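Local structure of TerD domain-containing protein (Streptomyces coelicolor A3, 2QZ7) at residues P41-I46 with V64-R69; D45-T50 with G110-Q115; R106-V111 with T184-A189. The protein is of unknown function but belongs to the TerD family, a homologue of telluride resistance protein, and binds sodium ions in the crystal. One frame throughout, in Å; residues are numbered along the deposited sequence.

Contact 1: residues P41-I46 with V64-R69; sequences PHHLDI and VQFDKR. With NA (sodium ion), chain D.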
ATOM      1  N   PRO A  41      -6.901 -16.411  10.956  1.00 46.47           N
ATOM      2  CA  PRO A  41      -6.564 -14.978  11.068  1.00 46.12           C
ATOM      3  C   PRO A  41      -6.819 -14.164   9.805  1.00 45.28           C
ATOM      4  O   PRO A  41      -6.778 -14.686   8.677  1.00 44.42           O
ATOM      5  CB  PRO A  41      -5.059 -14.984  11.382  1.00 45.49           C
ATOM      6  CG  PRO A  41      -4.587 -16.350  10.941  1.00 46.39           C
ATOM      7  CD  PRO A  41      -5.734 -17.242  11.289  1.00 46.48           C
ATOM      8  N   HIS A  42      -7.074 -12.879  10.017  1.00 45.22           N
ATOM      9  CA  HIS A  42      -7.121 -11.917   8.948  1.00 44.03           C
ATOM     10  C   HIS A  42      -5.725 -11.240   8.839  1.00 44.30           C
ATOM     11  O   HIS A  42      -5.331 -10.466   9.706  1.00 43.45           O
ATOM     12  CB  HIS A  42      -8.242 -10.885   9.209  1.00 44.03           C
ATOM     13  CG  HIS A  42      -9.626 -11.427   9.021  1.00 44.41           C
ATOM     14  ND1 HIS A  42     -10.707 -10.979   9.751  1.00 46.51           N
ATOM     15  CD2 HIS A  42     -10.104 -12.391   8.204  1.00 43.63           C
ATOM     16  CE1 HIS A  42     -11.793 -11.625   9.374  1.00 43.78           C
ATOM     17  NE2 HIS A  42     -11.451 -12.501   8.450  1.00 47.03           N
ATOM     18  N   HIS A  43      -4.987 -11.576   7.785  1.00 43.05           N
ATOM     19  CA  HIS A  43      -3.639 -11.085   7.577  1.00 42.60           C
ATOM     20  C   HIS A  43      -3.659 -10.134   6.379  1.00 42.11           C
ATOM     21  O   HIS A  43      -3.867 -10.557   5.229  1.00 42.17           O
ATOM     22  CB  HIS A  43      -2.639 -12.221   7.355  1.00 42.32           C
ATOM     23  CG  HIS A  43      -1.219 -11.752   7.208  1.00 42.81           C
ATOM     24  ND1 HIS A  43      -0.151 -12.618   7.148  1.00 42.91           N
ATOM     25  CD2 HIS A  43      -0.699 -10.508   7.053  1.00 42.57           C
ATOM     26  CE1 HIS A  43       0.969 -11.932   7.004  1.00 42.83           C
ATOM     27  NE2 HIS A  43       0.659 -10.646   6.928  1.00 43.24           N
ATOM     28  N   LEU A  44      -3.507  -8.846   6.692  1.00 41.74           N
ATOM     29  CA  LEU A  44      -3.421  -7.757   5.704  1.00 41.35           C
ATOM     30  C   LEU A  44      -2.053  -7.143   5.797  1.00 41.74           C
ATOM     31  O   LEU A  44      -1.464  -7.082   6.880  1.00 41.20           O
ATOM     32  CB  LEU A  44      -4.444  -6.639   5.927  1.00 40.96           C
ATOM     33  CG  LEU A  44      -5.879  -6.877   5.415  1.00 41.44           C
ATOM     34  CD1 LEU A  44      -6.605  -8.055   6.162  1.00 37.67           C
ATOM     35  CD2 LEU A  44      -6.685  -5.601   5.497  1.00 36.19           C
ATOM     36  N   ASP A  45      -1.542  -6.744   4.633  1.00 41.93           N
ATOM     37  CA  ASP A  45      -0.231  -6.096   4.513  1.00 42.61           C
ATOM     38  C   ASP A  45      -0.336  -4.834   3.722  1.00 42.43           C
ATOM     39  O   ASP A  45      -0.912  -4.816   2.605  1.00 42.47           O
ATOM     40  CB  ASP A  45       0.769  -6.981   3.761  1.00 41.72           C
ATOM     41  CG  ASP A  45       1.264  -8.164   4.605  1.00 44.91           C
ATOM     42  OD1 ASP A  45       1.314  -8.069   5.854  1.00 45.59           O
ATOM     43  OD2 ASP A  45       1.619  -9.211   4.004  1.00 46.03           O
ATOM     44  N   ILE A  46       0.281  -3.781   4.256  1.00 42.13           N
ATOM     45  CA  ILE A  46       0.626  -2.633   3.402  1.00 42.77           C
ATOM     46  C   ILE A  46       1.810  -3.076   2.543  1.00 43.72           C
ATOM     47  O   ILE A  46       2.803  -3.637   3.056  1.00 43.16           O
ATOM     48  CB  ILE A  46       1.066  -1.390   4.214  1.00 42.40           C
ATOM     49  CG1 ILE A  46      -0.046  -0.922   5.204  1.00 41.84           C
ATOM     50  CG2 ILE A  46       1.423  -0.209   3.222  1.00 44.57           C
ATOM     51  CD1 ILE A  46       0.472   0.216   6.209  1.00 40.89           C
ATOM     52  N   VAL A  64       8.321  -3.362  -0.955  1.00 42.51           N
ATOM     53  CA  VAL A  64       8.483  -3.076   0.456  1.00 41.71           C
ATOM     54  C   VAL A  64       7.235  -3.622   1.172  1.00 42.31           C
ATOM     55  O   VAL A  64       6.105  -3.370   0.741  1.00 41.56           O
ATOM     56  CB  VAL A  64       8.660  -1.536   0.803  1.00 42.57           C
ATOM     57  CG1 VAL A  64       8.911  -1.331   2.326  1.00 41.56           C
ATOM     58  CG2 VAL A  64       9.823  -0.877   0.010  1.00 40.45           C
ATOM     59  N   GLN A  65       7.452  -4.385   2.231  1.00 41.26           N
ATOM     60  CA  GLN A  65       6.347  -4.926   3.059  1.00 42.26           C
ATOM     61  C   GLN A  65       6.950  -5.421   4.377  1.00 41.98           C
ATOM     62  O   GLN A  65       8.138  -5.226   4.588  1.00 41.91           O
ATOM     63  CB  GLN A  65       5.550  -6.043   2.344  1.00 42.56           C
ATOM     64  CG  GLN A  65       6.367  -7.261   1.960  1.00 43.68           C
ATOM     65  CD  GLN A  65       5.615  -8.236   1.071  1.00 46.27           C
ATOM     66  OE1 GLN A  65       4.747  -7.856   0.332  1.00 47.96           O
ATOM     67  NE2 GLN A  65       6.000  -9.506   1.124  1.00 46.64           N
ATOM     68  N   PHE A  66       6.140  -6.008   5.270  1.00 41.18           N
ATOM     69  CA  PHE A  66       6.617  -6.353   6.621  1.00 41.59           C
ATOM     70  C   PHE A  66       7.871  -7.222   6.612  1.00 40.60           C
ATOM     71  O   PHE A  66       8.731  -7.011   7.436  1.00 39.75           O
ATOM     72  CB  PHE A  66       5.498  -6.963   7.499  1.00 40.52           C
ATOM     73  CG  PHE A  66       5.213  -8.407   7.205  1.00 42.16           C
ATOM     74  CD1 PHE A  66       5.605  -9.391   8.117  1.00 44.11           C
ATOM     75  CD2 PHE A  66       4.554  -8.789   6.028  1.00 43.41           C
ATOM     76  CE1 PHE A  66       5.342 -10.754   7.867  1.00 45.47           C
ATOM     77  CE2 PHE A  66       4.289 -10.147   5.777  1.00 45.38           C
ATOM     78  CZ  PHE A  66       4.691 -11.123   6.683  1.00 43.49           C
ATOM     79  N   ASP A  67       7.978  -8.143   5.650  1.00 40.60           N
ATOM     80  CA  ASP A  67       9.103  -9.081   5.638  1.00 40.27           C
ATOM     81  C   ASP A  67      10.188  -8.704   4.594  1.00 40.30           C
ATOM     82  O   ASP A  67      11.069  -9.489   4.343  1.00 39.73           O
ATOM     83  CB  ASP A  67       8.612 -10.532   5.507  1.00 39.76           C
ATOM     84  CG  ASP A  67       7.873 -10.746   4.164  1.00 42.48           C
ATOM     85  OD1 ASP A  67       7.736  -9.759   3.419  1.00 43.41           O
ATOM     86  OD2 ASP A  67       7.425 -11.836   3.876  1.00 43.10           O
ATOM     87  N   LYS A  68      10.123  -7.496   4.005  1.00 40.44           N
ATOM     88  CA  LYS A  68      11.106  -7.041   3.000  1.00 41.90           C
ATOM     89  C   LYS A  68      11.367  -5.540   3.169  1.00 41.06           C
ATOM     90  O   LYS A  68      10.488  -4.769   2.806  1.00 40.85           O
ATOM     91  CB  LYS A  68      10.555  -7.215   1.575  1.00 42.81           C
ATOM     92  CG  LYS A  68      10.254  -8.621   1.118  1.00 49.01           C
ATOM     93  CD  LYS A  68       9.560  -8.603  -0.270  1.00 53.12           C
ATOM     94  CE  LYS A  68       9.182 -10.010  -0.702  1.00 61.61           C
ATOM     95  NZ  LYS A  68       8.845  -9.981  -2.191  1.00 66.44           N
ATOM     96  N   ARG A  69      12.517  -5.118   3.730  1.00 39.85           N
ATOM     97  CA  ARG A  69      12.807  -3.677   3.853  1.00 40.63           C
ATOM     98  C   ARG A  69      13.225  -3.048   2.489  1.00 41.56           C
ATOM     99  O   ARG A  69      13.677  -3.775   1.571  1.00 41.27           O
ATOM    100  CB  ARG A  69      13.886  -3.380   4.916  1.00 39.94           C
ATOM    101  CG  ARG A  69      13.564  -3.919   6.306  1.00 37.34           C
ATOM    102  CD  ARG A  69      14.429  -3.241   7.410  1.00 37.87           C
ATOM    103  NE  ARG A  69      15.823  -3.341   7.028  1.00 37.00           N
ATOM    104  CZ  ARG A  69      16.572  -4.436   7.172  1.00 41.58           C
ATOM    105  NH1 ARG A  69      16.094  -5.571   7.741  1.00 35.33           N
ATOM    106  NH2 ARG A  69      17.831  -4.385   6.773  1.00 42.26           N
TER
HETATM  107 NA    NA D 194       0.609  -7.247   8.018  1.00 30.59          NA
HETATM  108  O   HOH W   1       2.284  -8.443   8.759  1.00 28.16           O
HETATM  109  O   HOH W   2       2.565  -9.345   1.527  1.00 34.53           O
HETATM  110  O   HOH W   3       3.356  -5.192   5.141  1.00 25.82           O
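Phe66, at the tip of a turn, lays its ring beside the side chains of His43, just before strand 44-52, and Asp45, within it. Two aromatic rings meet here as an offset edge-to-face pair: the His43 edge comes toward the Phe66 face, ring planes 68° apart, with His43 CE1 3.8 Å from Phe66 CZ. His43 reaches that far because its CG stands opposite the backbone N (chi1 -177°).

Asp45 meets the same phenylalanine obliquely, its carboxylate inclined to the ring plane; OD1 lies 3.3 Å from Phe66 CD2, and OD2 is equally near Phe66 CE2.

The metal chemistry gathers round this carboxylate. A sodium ion is held by Asp45 OD1 at 2.4 Å, by Leu44 O and by a water that also lies above one face of the Phe66 ring, out toward the rim; Ser81 O and Glu91 OE1 complete the site. His43 NE2 donates to Asp45 OD1 over 2.9 Å in a bent bond, arriving on the syn side but 34° out of the carboxylate plane, while OD2 accepts a hydrogen bond from His114 NE2.

Waters supply the remaining polar links. One donates to Ile46 O and accepts from Phe66 N at 2.9 Å; a second donates to Asp45 OD2 and, weakly, to Gln65 OE1. Gln65 NE2 in turn grips Asp67 OD1 at 2.9 Å, near the amide plane, within the type I turn from Gln65 to Lys68.

The chemistry implies a carboxylate fixed on both oxygens: the metal and His43 hold OD1, His114 and a water hold OD2. Its rotation is thereby set, while Phe66 lays the CD2-CE2 side of its ring obliquely against it and its side chain gives the sodium no ligand.

Contact 2: residues D45-T50 with G110-Q115; sequences DIIATT and GVAIHQ. With NA (sodium ion), chain D; EDO (1,2-ethanediol), chain F.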
ATOM      1  N   ASP A  45      -1.542  -6.744   4.633  1.00 41.93           N
ATOM      2  CA  ASP A  45      -0.231  -6.096   4.513  1.00 42.61           C
ATOM      3  C   ASP A  45      -0.336  -4.834   3.722  1.00 42.43           C
ATOM      4  O   ASP A  45      -0.912  -4.816   2.605  1.00 42.47           O
ATOM      5  CB  ASP A  45       0.769  -6.981   3.761  1.00 41.72           C
ATOM      6  CG  ASP A  45       1.264  -8.164   4.605  1.00 44.91           C
ATOM      7  OD1 ASP A  45       1.314  -8.069   5.854  1.00 45.59           O
ATOM      8  OD2 ASP A  45       1.619  -9.211   4.004  1.00 46.03           O
ATOM      9  N   ILE A  46       0.281  -3.781   4.256  1.00 42.13           N
ATOM     10  CA  ILE A  46       0.626  -2.633   3.402  1.00 42.77           C
ATOM     11  C   ILE A  46       1.810  -3.076   2.543  1.00 43.72           C
ATOM     12  O   ILE A  46       2.803  -3.637   3.056  1.00 43.16           O
ATOM     13  CB  ILE A  46       1.066  -1.390   4.214  1.00 42.40           C
ATOM     14  CG1 ILE A  46      -0.046  -0.922   5.204  1.00 41.84           C
ATOM     15  CG2 ILE A  46       1.423  -0.209   3.222  1.00 44.57           C
ATOM     16  CD1 ILE A  46       0.472   0.216   6.209  1.00 40.89           C
ATOM     17  N   ILE A  47       1.722  -2.805   1.247  1.00 43.58           N
ATOM     18  CA  ILE A  47       2.799  -3.161   0.315  1.00 43.34           C
ATOM     19  C   ILE A  47       3.068  -1.956  -0.550  1.00 42.97           C
ATOM     20  O   ILE A  47       2.129  -1.343  -1.025  1.00 44.06           O
ATOM     21  CB  ILE A  47       2.356  -4.347  -0.616  1.00 43.25           C
ATOM     22  CG1 ILE A  47       1.981  -5.604   0.223  1.00 44.76           C
ATOM     23  CG2 ILE A  47       3.464  -4.658  -1.610  1.00 42.72           C
ATOM     24  CD1 ILE A  47       1.420  -6.787  -0.658  1.00 42.23           C
ATOM     25  N   ALA A  48       4.342  -1.624  -0.788  1.00 43.43           N
ATOM     26  CA  ALA A  48       4.689  -0.580  -1.769  1.00 41.80           C
ATOM     27  C   ALA A  48       5.745  -1.084  -2.756  1.00 41.69           C
ATOM     28  O   ALA A  48       6.503  -2.010  -2.447  1.00 41.92           O
ATOM     29  CB  ALA A  48       5.217   0.693  -1.062  1.00 41.83           C
ATOM     30  N   THR A  49       5.753  -0.477  -3.941  1.00 42.80           N
ATOM     31  CA  THR A  49       6.765  -0.719  -4.983  1.00 42.61           C
ATOM     32  C   THR A  49       7.241   0.569  -5.521  1.00 42.33           C
ATOM     33  O   THR A  49       6.500   1.533  -5.538  1.00 41.75           O
ATOM     34  CB  THR A  49       6.198  -1.543  -6.130  1.00 41.49           C
ATOM     35  OG1 THR A  49       4.844  -1.140  -6.331  1.00 42.49           O
ATOM     36  CG2 THR A  49       6.192  -3.080  -5.740  1.00 39.86           C
ATOM     37  N   THR A  50       8.491   0.568  -5.973  1.00 42.76           N
ATOM     38  CA  THR A  50       9.142   1.726  -6.562  1.00 43.70           C
ATOM     39  C   THR A  50       9.415   1.380  -8.036  1.00 44.23           C
ATOM     40  O   THR A  50       9.513   0.169  -8.400  1.00 43.28           O
ATOM     41  CB  THR A  50      10.488   2.012  -5.833  1.00 43.52           C
ATOM     42  OG1 THR A  50      11.297   0.827  -5.869  1.00 44.00           O
ATOM     43  CG2 THR A  50      10.223   2.356  -4.371  1.00 43.91           C
ATOM     44  N   GLY A 110      -0.306   0.064  -1.657  1.00 41.29           N
ATOM     45  CA  GLY A 110      -1.597  -0.593  -1.593  1.00 40.46           C
ATOM     46  C   GLY A 110      -1.677  -1.520  -0.382  1.00 41.79           C
ATOM     47  O   GLY A 110      -0.784  -1.518   0.500  1.00 41.22           O
ATOM     48  N   VAL A 111      -2.760  -2.263  -0.326  1.00 41.46           N
ATOM     49  CA  VAL A 111      -3.038  -3.157   0.767  1.00 41.84           C
ATOM     50  C   VAL A 111      -3.481  -4.475   0.166  1.00 42.47           C
ATOM     51  O   VAL A 111      -4.342  -4.528  -0.728  1.00 43.03           O
ATOM     52  CB  VAL A 111      -4.093  -2.566   1.743  1.00 42.25           C
ATOM     53  CG1 VAL A 111      -4.552  -3.612   2.801  1.00 40.33           C
ATOM     54  CG2 VAL A 111      -3.548  -1.300   2.466  1.00 40.97           C
ATOM     55  N   ALA A 112      -2.875  -5.553   0.647  1.00 42.94           N
ATOM     56  CA  ALA A 112      -3.218  -6.898   0.191  1.00 42.65           C
ATOM     57  C   ALA A 112      -3.728  -7.800   1.326  1.00 42.34           C
ATOM     58  O   ALA A 112      -3.195  -7.765   2.438  1.00 42.46           O
ATOM     59  CB  ALA A 112      -2.010  -7.553  -0.514  1.00 42.22           C
ATOM     60  N   ILE A 113      -4.747  -8.602   1.027  1.00 41.93           N
ATOM     61  CA  ILE A 113      -5.264  -9.598   1.972  1.00 42.22           C
ATOM     62  C   ILE A 113      -4.656 -10.942   1.642  1.00 42.85           C
ATOM     63  O   ILE A 113      -4.680 -11.358   0.480  1.00 44.50           O
ATOM     64  CB  ILE A 113      -6.829  -9.678   1.928  1.00 42.32           C
ATOM     65  CG1 ILE A 113      -7.428  -8.266   2.106  1.00 44.07           C
ATOM     66  CG2 ILE A 113      -7.370 -10.648   2.983  1.00 40.05           C
ATOM     67  CD1 ILE A 113      -8.905  -8.181   1.692  1.00 41.92           C
ATOM     68  N   HIS A 114      -4.116 -11.638   2.642  1.00 43.24           N
ATOM     69  CA  HIS A 114      -3.674 -13.033   2.438  1.00 44.46           C
ATOM     70  C   HIS A 114      -4.802 -13.985   2.078  1.00 44.97           C
ATOM     71  O   HIS A 114      -5.933 -13.895   2.601  1.00 44.39           O
ATOM     72  CB  HIS A 114      -2.788 -13.529   3.579  1.00 44.05           C
ATOM     73  CG  HIS A 114      -1.467 -12.813   3.613  1.00 45.00           C
ATOM     74  ND1 HIS A 114      -0.269 -13.438   3.367  1.00 47.11           N
ATOM     75  CD2 HIS A 114      -1.173 -11.511   3.821  1.00 42.29           C
ATOM     76  CE1 HIS A 114       0.712 -12.561   3.452  1.00 47.54           C
ATOM     77  NE2 HIS A 114       0.188 -11.381   3.717  1.00 46.47           N
ATOM     78  N   GLN A 115      -4.494 -14.884   1.147  1.00 46.40           N
ATOM     79  CA  GLN A 115      -5.514 -15.702   0.525  1.00 47.22           C
ATOM     80  C   GLN A 115      -5.379 -17.179   0.885  1.00 48.90           C
ATOM     81  O   GLN A 115      -6.134 -18.005   0.380  1.00 49.44           O
ATOM     82  CB  GLN A 115      -5.459 -15.525  -1.000  1.00 47.68           C
ATOM     83  CG  GLN A 115      -5.802 -14.131  -1.496  1.00 44.30           C
ATOM     84  CD  GLN A 115      -7.204 -13.679  -1.095  1.00 42.42           C
ATOM     85  OE1 GLN A 115      -8.188 -14.322  -1.428  1.00 44.01           O
ATOM     86  NE2 GLN A 115      -7.294 -12.530  -0.416  1.00 40.92           N
TER
HETATM   87 NA    NA D 194       0.609  -7.247   8.018  1.00 30.59          NA
HETATM   88  C1  EDO F 196      -0.116 -16.069   1.022  1.00 49.60           C
HETATM   89  O1  EDO F 196       0.282 -16.008   2.396  1.00 52.77           O
HETATM   90  C2  EDO F 196      -1.488 -15.468   1.034  1.00 44.15           C
HETATM   91  O2  EDO F 196      -2.039 -15.455  -0.265  1.00 43.16           O
HETATM   92  O   HOH W   1       2.284  -8.443   8.759  1.00 28.16           O
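This is an antiparallel pairing of neighbouring strands, 44-52 and 104-113, inside one five-stranded sheet, extended by a side-chain bond where the second strand runs out. Asp45 with Ala112 and Ile47 with Gly110 are hydrogen-bonded pairs, each closed by two backbone bonds; Ile47 N to Gly110 O and Gly110 N to Ile47 O are both 2.9 Å. Between them Ile46 and Val111 form a non-hydrogen-bonded pair, their CA atoms 4.5 Å apart. On the other face Ile47 CD1 rests against Ala112 CB at 3.5 Å.

Beyond the ladder, His114 CG stands beside the backbone N (chi1 -67°), turning the ring back toward Asp45, and NE2 donates to Asp45 OD2 over 2.6 Å, almost straight at 176°. The bond lies in the imidazole plane yet meets the carboxylate from above, the two planes being 88° apart. The ring's other nitrogen, ND1, shares a 2.8 Å hydrogen bond with O1 of an ethanediol, probably from the crystallisation liquor.

Phe182 of helix 179-185 covers Ile47 and Ala112, with Pro179 touching Ala112 and His114. Ile46 faces the opposite way, onto Met93 of strand 91-95 in the second sheet, while Val111 bonds through its backbone to Ala153 of strand 152-160.

Contact 3: residues R106-V111 with T184-A189; sequences RVIVGV and TEMGSA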
ATOM      1  N   ARG A 106       8.528   7.004  -9.366  1.00 41.98           N
ATOM      2  CA  ARG A 106       7.160   6.634  -9.053  1.00 41.88           C
ATOM      3  C   ARG A 106       7.143   5.602  -7.928  1.00 42.84           C
ATOM      4  O   ARG A 106       7.975   4.672  -7.914  1.00 42.73           O
ATOM      5  CB  ARG A 106       6.478   6.082 -10.316  1.00 41.77           C
ATOM      6  CG  ARG A 106       5.050   5.587 -10.124  1.00 40.47           C
ATOM      7  CD  ARG A 106       4.411   5.388 -11.555  1.00 44.72           C
ATOM      8  NE  ARG A 106       3.013   4.993 -11.422  1.00 46.16           N
ATOM      9  CZ  ARG A 106       2.535   3.754 -11.526  1.00 45.75           C
ATOM     10  NH1 ARG A 106       3.326   2.717 -11.778  1.00 43.71           N
ATOM     11  NH2 ARG A 106       1.236   3.560 -11.371  1.00 45.69           N
ATOM     12  N   VAL A 107       6.207   5.792  -6.995  1.00 42.54           N
ATOM     13  CA  VAL A 107       5.952   4.867  -5.925  1.00 44.02           C
ATOM     14  C   VAL A 107       4.451   4.576  -5.865  1.00 44.17           C
ATOM     15  O   VAL A 107       3.626   5.493  -5.961  1.00 43.96           O
ATOM     16  CB  VAL A 107       6.443   5.421  -4.537  1.00 44.01           C
ATOM     17  CG1 VAL A 107       6.157   4.384  -3.412  1.00 44.41           C
ATOM     18  CG2 VAL A 107       7.923   5.758  -4.619  1.00 44.13           C
ATOM     19  N   ILE A 108       4.084   3.309  -5.731  1.00 43.38           N
ATOM     20  CA  ILE A 108       2.705   3.007  -5.480  1.00 43.67           C
ATOM     21  C   ILE A 108       2.515   2.172  -4.247  1.00 43.55           C
ATOM     22  O   ILE A 108       3.287   1.255  -3.984  1.00 41.70           O
ATOM     23  CB  ILE A 108       1.930   2.543  -6.750  1.00 46.71           C
ATOM     24  CG1 ILE A 108       0.610   1.854  -6.512  1.00 47.08           C
ATOM     25  CG2 ILE A 108       2.734   1.765  -7.755  1.00 51.15           C
ATOM     26  CD1 ILE A 108      -0.296   2.271  -7.793  1.00 52.50           C
ATOM     27  N   VAL A 109       1.511   2.525  -3.458  1.00 42.36           N
ATOM     28  CA  VAL A 109       1.288   1.783  -2.197  1.00 43.08           C
ATOM     29  C   VAL A 109      -0.134   1.260  -2.205  1.00 42.20           C
ATOM     30  O   VAL A 109      -1.029   1.903  -2.739  1.00 41.34           O
ATOM     31  CB  VAL A 109       1.618   2.667  -0.952  1.00 43.84           C
ATOM     32  CG1 VAL A 109       0.745   3.858  -0.910  1.00 43.70           C
ATOM     33  CG2 VAL A 109       1.486   1.859   0.364  1.00 43.20           C
ATOM     34  N   GLY A 110      -0.306   0.064  -1.657  1.00 41.29           N
ATOM     35  CA  GLY A 110      -1.597  -0.593  -1.593  1.00 40.46           C
ATOM     36  C   GLY A 110      -1.677  -1.520  -0.382  1.00 41.79           C
ATOM     37  O   GLY A 110      -0.784  -1.518   0.500  1.00 41.22           O
ATOM     38  N   VAL A 111      -2.760  -2.263  -0.326  1.00 41.46           N
ATOM     39  CA  VAL A 111      -3.038  -3.157   0.767  1.00 41.84           C
ATOM     40  C   VAL A 111      -3.481  -4.475   0.166  1.00 42.47           C
ATOM     41  O   VAL A 111      -4.342  -4.528  -0.728  1.00 43.03           O
ATOM     42  CB  VAL A 111      -4.093  -2.566   1.743  1.00 42.25           C
ATOM     43  CG1 VAL A 111      -4.552  -3.612   2.801  1.00 40.33           C
ATOM     44  CG2 VAL A 111      -3.548  -1.300   2.466  1.00 40.97           C
ATOM     45  N   THR A 184       3.631  -7.727  -8.221  1.00 41.21           N
ATOM     46  CA  THR A 184       4.071  -7.720  -9.650  1.00 41.14           C
ATOM     47  C   THR A 184       3.202  -6.906 -10.612  1.00 41.17           C
ATOM     48  O   THR A 184       3.654  -6.524 -11.717  1.00 40.78           O
ATOM     49  CB  THR A 184       4.162  -9.154 -10.243  1.00 40.90           C
ATOM     50  OG1 THR A 184       2.846  -9.615 -10.606  1.00 39.90           O
ATOM     51  CG2 THR A 184       4.810 -10.125  -9.229  1.00 41.08           C
ATOM     52  N   GLU A 185       1.959  -6.658 -10.225  1.00 41.05           N
ATOM     53  CA  GLU A 185       0.990  -6.055 -11.168  1.00 41.09           C
ATOM     54  C   GLU A 185       0.436  -4.736 -10.672  1.00 41.69           C
ATOM     55  O   GLU A 185      -0.167  -4.012 -11.455  1.00 40.07           O
ATOM     56  CB  GLU A 185      -0.171  -7.012 -11.472  1.00 41.67           C
ATOM     57  CG  GLU A 185      -1.090  -7.321 -10.332  1.00 44.26           C
ATOM     58  CD  GLU A 185      -2.168  -8.342 -10.702  1.00 47.41           C
ATOM     59  OE1 GLU A 185      -2.120  -8.913 -11.805  1.00 47.68           O
ATOM     60  OE2 GLU A 185      -3.070  -8.586  -9.890  1.00 51.22           O
HETATM   61  N   MSE A 186       0.706  -4.395  -9.391  1.00 40.19           N
HETATM   62  CA  MSE A 186       0.106  -3.192  -8.799  1.00 40.95           C
HETATM   63  C   MSE A 186       0.582  -1.911  -9.513  1.00 41.89           C
HETATM   64  O   MSE A 186      -0.099  -0.901  -9.438  1.00 44.08           O
HETATM   65  CB  MSE A 186       0.414  -3.071  -7.302  1.00 39.75           C
HETATM   66  CG  MSE A 186       1.865  -2.806  -7.005  1.00 39.96           C
HETATM   67 SE   MSE A 186       2.317  -2.995  -5.079  0.85 48.13          SE
HETATM   68  CE  MSE A 186       1.146  -1.642  -4.337  1.00 44.10           C
ATOM     69  N   GLY A 187       1.745  -1.950 -10.171  1.00 42.66           N
ATOM     70  CA  GLY A 187       2.268  -0.760 -10.868  1.00 42.51           C
ATOM     71  C   GLY A 187       1.953  -0.688 -12.342  1.00 44.50           C
ATOM     72  O   GLY A 187       2.291   0.300 -13.018  1.00 42.88           O
ATOM     73  N   SER A 188       1.283  -1.707 -12.870  1.00 45.36           N
ATOM     74  CA  SER A 188       1.058  -1.711 -14.318  1.00 47.83           C
ATOM     75  C   SER A 188       0.029  -0.632 -14.695  1.00 49.54           C
ATOM     76  O   SER A 188      -0.874  -0.295 -13.910  1.00 48.34           O
ATOM     77  CB  SER A 188       0.617  -3.098 -14.811  1.00 47.65           C
ATOM     78  OG  SER A 188      -0.544  -3.495 -14.095  1.00 49.67           O
ATOM     79  N   ALA A 189       0.212  -0.075 -15.896  1.00 52.88           N
ATOM     80  CA  ALA A 189      -0.718   0.878 -16.482  1.00 56.06           C
ATOM     81  C   ALA A 189      -2.165   0.351 -16.445  1.00 58.57           C
ATOM     82  O   ALA A 189      -2.424  -0.731 -16.983  1.00 59.27           O
ATOM     83  CB  ALA A 189      -0.287   1.170 -17.924  1.00 56.10           C
TER
HETATM   84  O   HOH W   4      -0.534   1.239 -11.510  1.00 40.31           O
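Arg106 reaches from strand 104-113 to the turn after helix 179-185, where its NH1 donates to Gly187 O at 2.9 Å. The chain is extended from CG to NE, with CG opposite the backbone N (chi1 177°), which carries the guanidinium out to the turn. The oxygen is met in its carbonyl plane, on a lone pair, but lies 21° out of the guanidinium plane. Through NH2 the arginine also donates to a water, 2.9 Å away, that bonds on to Met186 O and Ser188 O. Its NE forms a salt bridge with Glu157, NH1 also bonds to Pro56 O, and Tyr51 adds a cation-pi contact.

Two residues on, Ile108 puts CD1 3.6 Å from Met186 O and CG2 4.0 Å from Gly187 CA; CG2 also lies over one guanidinium face, toward its rim. Its side chain and that of Met186, here selenomethionine, run alongside one another, pointing opposite ways, with CG1 and CE 4.2 Å apart.

At Gly110 the methyl CE of Met186 comes down on the backbone, 3.5 Å from Gly110 N. The glycine has no side chain to interpose, and the bend about chi3 (-60°) turns CE onto the strand. Thr49 and Thr154, on the two flanking strands, also touch Met186.

Chemically, the turn is held by two unlike means: van der Waals contacts of Ile108 and the Met186 methyl, and, at Arg106, a buried guanidinium whose charge is probably balanced by Glu157 while NH1 serves two carbonyl oxygens and NH2 a water.

All three contacts involve the sheet that contains strands 44-52 and 104-113. Contacts 1 and 2 start from the same stretch of strand 44-52, contact 1 reaching the loop after strand 62-64 and contact 2 joining strand 104-113; contact 3, which opens only after contact 1 has closed, carries on from strand 104-113 to the turn after helix 179-185. The centres of contacts 1 and 2 lie about 6 Å apart. Contact 3 is centred about 9 Å from contact 2 and about 15 Å from contact 1. Asp45 and Ile46 belong to the first two, Gly110 and Val111 to the last two. Contact 2 thus links the sodium site at one end of the strand pair with the C-terminal segment packed against the same sheet.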